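Local coordinates for START domain-containing protein 10 (Homo sapiens, PDB 6SER), which transfers phosphatidylcholine and phosphatidylethanolamine between membranes, preferring a palmitoyl or stearoyl chain at sn-1 and an unsaturated chain at sn-2, at residues D104-Y117 with N127-M139. Numbering follows the deposited sequence.
Sequences DIARLTVNADVGYY and NRDVITLRSWLPM
Arg-134 holds two aspartates of 104-117 at once. Its guanidinium lies nearly coplanar with the Asp-104 carboxylate and grips it end-on, NH1 to OD2 at 3.1 Å and NH2 to OD1. Asp-113, its neighbour in the sheet, arrives differently: OD2 makes a salt bridge to NH1 at 2.9 Å, while OD1 sits over one guanidinium face, the two planes 64° apart. A bend at chi3 (78°) turns the arginine back over the hairpin to meet both.

At the corner leading into strand 112-119, Asn-111 O accepts from Trp-136 N and, at 2.6 Å, from Ser-135 OG, which approach from opposite faces of its carbonyl plane. Asn-111 ND2 donates to Trp-136 O at 2.8 Å. Trp-136 CG sits between its backbone N and carbonyl carbon (chi1 49°), bringing the indole back against Asn-111, whose CB packs on the five-membered ring; a water joins Trp-136 NE1 to Val-110 O. Nearer the hairpin loop, Tyr-116 OH bonds to Asp-129 OD2 at 2.8 Å on its anti lone pair, and that oxygen also has a salt bridge to Arg-163.

Between these ends, paired backbone bonds link Asp-113, Gly-115 and Tyr-117 with Arg-134, Thr-132 and Val-130. The face carrying Val-114 and Leu-133 is mostly apolar, with polar groups at both ends: Ile-131 CD1 meets the Tyr-116 ring edge, and Leu-108 packs onto Leu-133 from the corner.

In this START-sheet hairpin, Asp-104 OD2 and Asp-113 OD2 lie 2.9 Å apart; Arg-134, linking three strands, probably offsets their repulsion.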
loop_
_atom_site.group_PDB
_atom_site.type_symbol
_atom_site.label_atom_id
_atom_site.label_comp_id
_atom_site.label_asym_id
_atom_site.label_seq_id
_atom_site.Cartn_x
_atom_site.Cartn_y
_atom_site.Cartn_z
ATOM N N ASP A 104 5.205 10.150 -7.201
ATOM C CA ASP A 104 5.431 9.188 -8.269
ATOM C C ASP A 104 6.659 9.592 -9.065
ATOM O O ASP A 104 7.000 10.774 -9.159
ATOM C CB ASP A 104 4.218 9.095 -9.196
ATOM C CG ASP A 104 3.084 8.289 -8.588
ATOM O OD1 ASP A 104 3.352 7.483 -7.668
ATOM O OD2 ASP A 104 1.930 8.460 -9.034
ATOM N N ILE A 105 7.322 8.595 -9.635
ATOM C CA ILE A 105 8.564 8.789 -10.373
ATOM C C ILE A 105 8.336 8.706 -11.872
ATOM O O ILE A 105 8.816 9.544 -12.636
ATOM C CB ILE A 105 9.614 7.755 -9.916
ATOM C CG1 ILE A 105 10.000 8.001 -8.450
ATOM C CG2 ILE A 105 10.829 7.756 -10.863
ATOM C CD1 ILE A 105 10.877 6.922 -7.852
ATOM N N ALA A 106 7.608 7.686 -12.306
ATOM C CA ALA A 106 7.400 7.468 -13.724
ATOM C C ALA A 106 6.230 6.520 -13.895
ATOM O O ALA A 106 5.827 5.818 -12.965
ATOM C CB ALA A 106 8.659 6.907 -14.400
ATOM N N ARG A 107 5.707 6.500 -15.104
ATOM C CA ARG A 107 4.591 5.652 -15.465
ATOM C C ARG A 107 5.097 4.499 -16.324
ATOM O O ARG A 107 6.012 4.668 -17.139
ATOM C CB ARG A 107 3.526 6.481 -16.193
ATOM C CG ARG A 107 2.635 5.683 -17.111
ATOM C CD ARG A 107 1.253 6.312 -17.237
ATOM N NE ARG A 107 1.291 7.752 -17.498
ATOM C CZ ARG A 107 1.505 8.294 -18.693
ATOM N NH1 ARG A 107 1.723 7.518 -19.748
ATOM N NH2 ARG A 107 1.510 9.614 -18.833
ATOM N N LEU A 108 4.530 3.317 -16.111
ATOM C CA LEU A 108 4.834 2.159 -16.948
ATOM C C LEU A 108 3.743 1.918 -17.981
ATOM O O LEU A 108 4.008 1.909 -19.184
ATOM C CB LEU A 108 5.002 0.902 -16.087
ATOM C CG LEU A 108 6.232 0.818 -15.201
ATOM C CD1 LEU A 108 5.913 -0.183 -14.127
ATOM C CD2 LEU A 108 7.470 0.381 -16.000
ATOM N N THR A 109 2.532 1.655 -17.517
ATOM C CA THR A 109 1.346 1.467 -18.332
ATOM C C THR A 109 0.291 2.463 -17.870
ATOM O O THR A 109 0.513 3.262 -16.958
ATOM C CB THR A 109 0.803 0.040 -18.218
ATOM O OG1 THR A 109 0.177 -0.124 -16.937
ATOM C CG2 THR A 109 1.927 -0.993 -18.363
ATOM N N VAL A 110 -0.885 2.382 -18.491
ATOM C CA VAL A 110 -1.958 3.301 -18.138
ATOM C C VAL A 110 -2.413 3.106 -16.691
ATOM O O VAL A 110 -2.904 4.055 -16.073
ATOM C CB VAL A 110 -3.107 3.142 -19.159
ATOM C CG1 VAL A 110 -3.997 1.932 -18.845
ATOM C CG2 VAL A 110 -3.909 4.404 -19.261
ATOM N N ASN A 111 -2.234 1.911 -16.116
ATOM C CA ASN A 111 -2.605 1.654 -14.725
ATOM C C ASN A 111 -1.444 1.046 -13.930
ATOM O O ASN A 111 -1.657 0.245 -13.020
ATOM C CB ASN A 111 -3.843 0.753 -14.639
ATOM C CG ASN A 111 -3.625 -0.622 -15.263
ATOM O OD1 ASN A 111 -2.982 -0.753 -16.300
ATOM N ND2 ASN A 111 -4.165 -1.657 -14.622
ATOM N N ALA A 112 -0.199 1.423 -14.236
ATOM C CA ALA A 112 0.935 0.976 -13.424
ATOM C C ALA A 112 2.019 2.040 -13.436
ATOM O O ALA A 112 2.369 2.544 -14.504
ATOM C CB ALA A 112 1.515 -0.348 -13.926
ATOM N N ASP A 113 2.556 2.373 -12.263
ATOM C CA ASP A 113 3.621 3.360 -12.199
ATOM C C ASP A 113 4.633 2.966 -11.126
ATOM O O ASP A 113 4.528 1.917 -10.484
ATOM C CB ASP A 113 3.049 4.773 -11.989
ATOM C CG ASP A 113 2.324 4.941 -10.674
ATOM O OD1 ASP A 113 2.411 4.050 -9.808
ATOM O OD2 ASP A 113 1.654 5.984 -10.508
ATOM N N VAL A 114 5.636 3.821 -10.962
ATOM C CA VAL A 114 6.709 3.644 -9.996
ATOM C C VAL A 114 6.765 4.897 -9.136
ATOM O O VAL A 114 6.723 6.016 -9.659
ATOM C CB VAL A 114 8.067 3.391 -10.685
ATOM C CG1 VAL A 114 9.145 3.049 -9.640
ATOM C CG2 VAL A 114 7.936 2.284 -11.708
ATOM N N GLY A 115 6.889 4.710 -7.818
ATOM C CA GLY A 115 6.822 5.824 -6.896
ATOM C C GLY A 115 7.713 5.639 -5.688
ATOM O O GLY A 115 8.325 4.580 -5.471
ATOM N N TYR A 116 7.764 6.707 -4.886
ATOM C CA TYR A 116 8.691 6.860 -3.782
ATOM C C TYR A 116 7.917 7.249 -2.539
ATOM O O TYR A 116 6.971 8.035 -2.611
ATOM C CB TYR A 116 9.735 7.944 -4.081
ATOM C CG TYR A 116 10.698 8.154 -2.946
ATOM C CD1 TYR A 116 11.820 7.336 -2.802
ATOM C CD2 TYR A 116 10.495 9.158 -2.018
ATOM C CE1 TYR A 116 12.707 7.509 -1.770
ATOM C CE2 TYR A 116 11.384 9.344 -0.993
ATOM C CZ TYR A 116 12.485 8.508 -0.865
ATOM O OH TYR A 116 13.372 8.677 0.169
ATOM N N TYR A 117 8.337 6.711 -1.393
ATOM C CA TYR A 117 7.677 7.019 -0.123
ATOM C C TYR A 117 8.677 6.917 1.024
ATOM O O TYR A 117 9.308 5.867 1.197
ATOM C CB TYR A 117 6.500 6.069 0.099
ATOM C CG TYR A 117 5.784 6.251 1.423
ATOM C CD1 TYR A 117 4.690 7.105 1.531
ATOM C CD2 TYR A 117 6.183 5.545 2.561
ATOM C CE1 TYR A 117 4.015 7.261 2.732
ATOM C CE2 TYR A 117 5.514 5.702 3.769
ATOM C CZ TYR A 117 4.432 6.565 3.846
ATOM O OH TYR A 117 3.767 6.736 5.041
ATOM N N ASN A 127 14.966 6.869 9.699
ATOM C CA ASN A 127 13.798 6.987 8.817
ATOM C C ASN A 127 13.951 5.996 7.670
ATOM O O ASN A 127 15.016 5.614 7.374
ATOM C CB ASN A 127 13.579 8.428 8.373
ATOM C CG ASN A 127 13.402 9.402 9.504
ATOM O OD1 ASN A 127 12.810 9.101 10.500
ATOM N ND2 ASN A 127 13.895 10.592 9.334
ATOM N N ARG A 128 12.852 5.617 7.067
ATOM C CA ARG A 128 12.805 4.572 6.037
ATOM C C ARG A 128 12.242 5.099 4.730
ATOM O O ARG A 128 11.547 6.002 4.755
ATOM C CB ARG A 128 11.942 3.435 6.541
ATOM C CG ARG A 128 12.754 2.310 7.136
ATOM C CD ARG A 128 12.597 2.145 8.601
ATOM N NE ARG A 128 13.403 1.018 8.917
ATOM C CZ ARG A 128 14.207 0.936 9.927
ATOM N NH1 ARG A 128 14.281 1.895 10.797
ATOM N NH2 ARG A 128 14.918 -0.124 10.057
ATOM N N ASP A 129 12.571 4.458 3.641
ATOM C CA ASP A 129 12.064 4.789 2.303
ATOM C C ASP A 129 11.871 3.524 1.487
ATOM O O ASP A 129 12.511 2.596 1.723
ATOM C CB ASP A 129 12.876 5.882 1.615
ATOM C CG ASP A 129 14.286 5.565 1.199
ATOM O OD1 ASP A 129 14.798 4.560 1.569
ATOM O OD2 ASP A 129 14.817 6.350 0.552
ATOM N N VAL A 130 10.990 3.602 0.535
ATOM C CA VAL A 130 10.669 2.515 -0.399
ATOM C C VAL A 130 10.500 3.052 -1.801
ATOM O O VAL A 130 10.072 4.126 -1.975
ATOM C CB VAL A 130 9.403 1.754 0.004
ATOM C CG1 VAL A 130 9.640 0.851 1.163
ATOM C CG2 VAL A 130 8.227 2.645 0.263
ATOM N N ILE A 131 10.912 2.242 -2.743
ATOM C CA ILE A 131 10.621 2.445 -4.154
ATOM C C ILE A 131 9.754 1.270 -4.564
ATOM O O ILE A 131 10.177 0.118 -4.421
ATOM C CB ILE A 131 11.907 2.477 -4.998
ATOM C CG1 ILE A 131 12.902 3.511 -4.465
ATOM C CG2 ILE A 131 11.592 2.705 -6.461
ATOM C CD1 ILE A 131 12.571 4.887 -4.860
ATOM N N THR A 132 8.550 1.540 -5.071
ATOM C CA THR A 132 7.595 0.476 -5.358
ATOM C C THR A 132 7.016 0.612 -6.759
ATOM O O THR A 132 6.857 1.719 -7.278
ATOM C CB THR A 132 6.438 0.463 -4.340
ATOM O OG1 THR A 132 5.831 1.757 -4.298
ATOM C CG2 THR A 132 6.936 0.101 -2.947
ATOM N N LEU A 133 6.705 -0.530 -7.366
ATOM C CA LEU A 133 5.868 -0.573 -8.553
ATOM C C LEU A 133 4.430 -0.770 -8.094
ATOM O O LEU A 133 4.122 -1.746 -7.405
ATOM C CB LEU A 133 6.310 -1.687 -9.499
ATOM C CG LEU A 133 5.665 -1.786 -10.889
ATOM C CD1 LEU A 133 6.510 -2.685 -11.756
ATOM C CD2 LEU A 133 4.242 -2.341 -10.845
ATOM N N ARG A 134 3.561 0.159 -8.457
ATOM C CA ARG A 134 2.169 0.164 -8.037
ATOM C C ARG A 134 1.293 -0.077 -9.255
ATOM O O ARG A 134 1.572 0.456 -10.335
ATOM C CB ARG A 134 1.807 1.514 -7.377
ATOM C CG ARG A 134 0.428 1.578 -6.741
ATOM C CD ARG A 134 0.254 2.847 -5.904
ATOM N NE ARG A 134 -0.007 4.045 -6.710
ATOM C CZ ARG A 134 0.920 4.925 -7.095
ATOM N NH1 ARG A 134 0.574 5.990 -7.819
ATOM N NH2 ARG A 134 2.194 4.749 -6.763
ATOM N N SER A 135 0.236 -0.875 -9.091
ATOM C CA SER A 135 -0.735 -1.055 -10.161
ATOM C C SER A 135 -2.139 -1.186 -9.592
ATOM O O SER A 135 -2.331 -1.717 -8.495
ATOM C CB SER A 135 -0.423 -2.274 -11.016
ATOM O OG SER A 135 -1.186 -2.225 -12.212
ATOM N N TRP A 136 -3.119 -0.703 -10.350
ATOM C CA TRP A 136 -4.484 -0.576 -9.863
ATOM C C TRP A 136 -5.474 -1.069 -10.904
ATOM O O TRP A 136 -5.225 -0.992 -12.109
ATOM C CB TRP A 136 -4.808 0.873 -9.483
ATOM C CG TRP A 136 -4.434 1.898 -10.512
ATOM C CD1 TRP A 136 -5.267 2.471 -11.434
ATOM C CD2 TRP A 136 -3.145 2.505 -10.705
ATOM N NE1 TRP A 136 -4.577 3.390 -12.192
ATOM C CE2 TRP A 136 -3.273 3.425 -11.771
ATOM C CE3 TRP A 136 -1.901 2.362 -10.083
ATOM C CZ2 TRP A 136 -2.198 4.201 -12.225
ATOM C CZ3 TRP A 136 -0.830 3.121 -10.543
ATOM C CH2 TRP A 136 -0.986 4.028 -11.600
ATOM N N LEU A 137 -6.612 -1.573 -10.421
ATOM C CA LEU A 137 -7.625 -2.153 -11.292
ATOM C C LEU A 137 -9.014 -2.054 -10.675
ATOM O O LEU A 137 -9.300 -2.726 -9.673
ATOM C CB LEU A 137 -7.297 -3.621 -11.589
ATOM C CG LEU A 137 -8.148 -4.315 -12.655
ATOM C CD1 LEU A 137 -7.995 -3.600 -13.996
ATOM C CD2 LEU A 137 -7.756 -5.781 -12.781
ATOM N N PRO A 138 -9.951 -1.316 -11.260
ATOM C CA PRO A 138 -11.323 -1.355 -10.806
ATOM C C PRO A 138 -11.920 -2.668 -11.317
ATOM O O PRO A 138 -11.747 -2.922 -12.389
ATOM C CB PRO A 138 -11.966 -0.217 -11.565
ATOM C CG PRO A 138 -10.810 0.608 -11.951
ATOM C CD PRO A 138 -9.696 -0.345 -12.248
ATOM N N MET A 139 -12.510 -3.490 -10.470
ATOM C CA MET A 139 -13.106 -4.765 -10.934
ATOM C C MET A 139 -14.592 -4.645 -10.659
ATOM O O MET A 139 -15.007 -4.975 -9.590
ATOM C CB MET A 139 -12.605 -6.024 -10.220
ATOM C CG MET A 139 -11.160 -6.417 -10.407
ATOM S SD MET A 139 -10.596 -6.767 -12.113
ATOM C CE MET A 139 -11.498 -8.256 -12.526
HETATM O O HOH W 1 -5.380 4.613 -14.408
#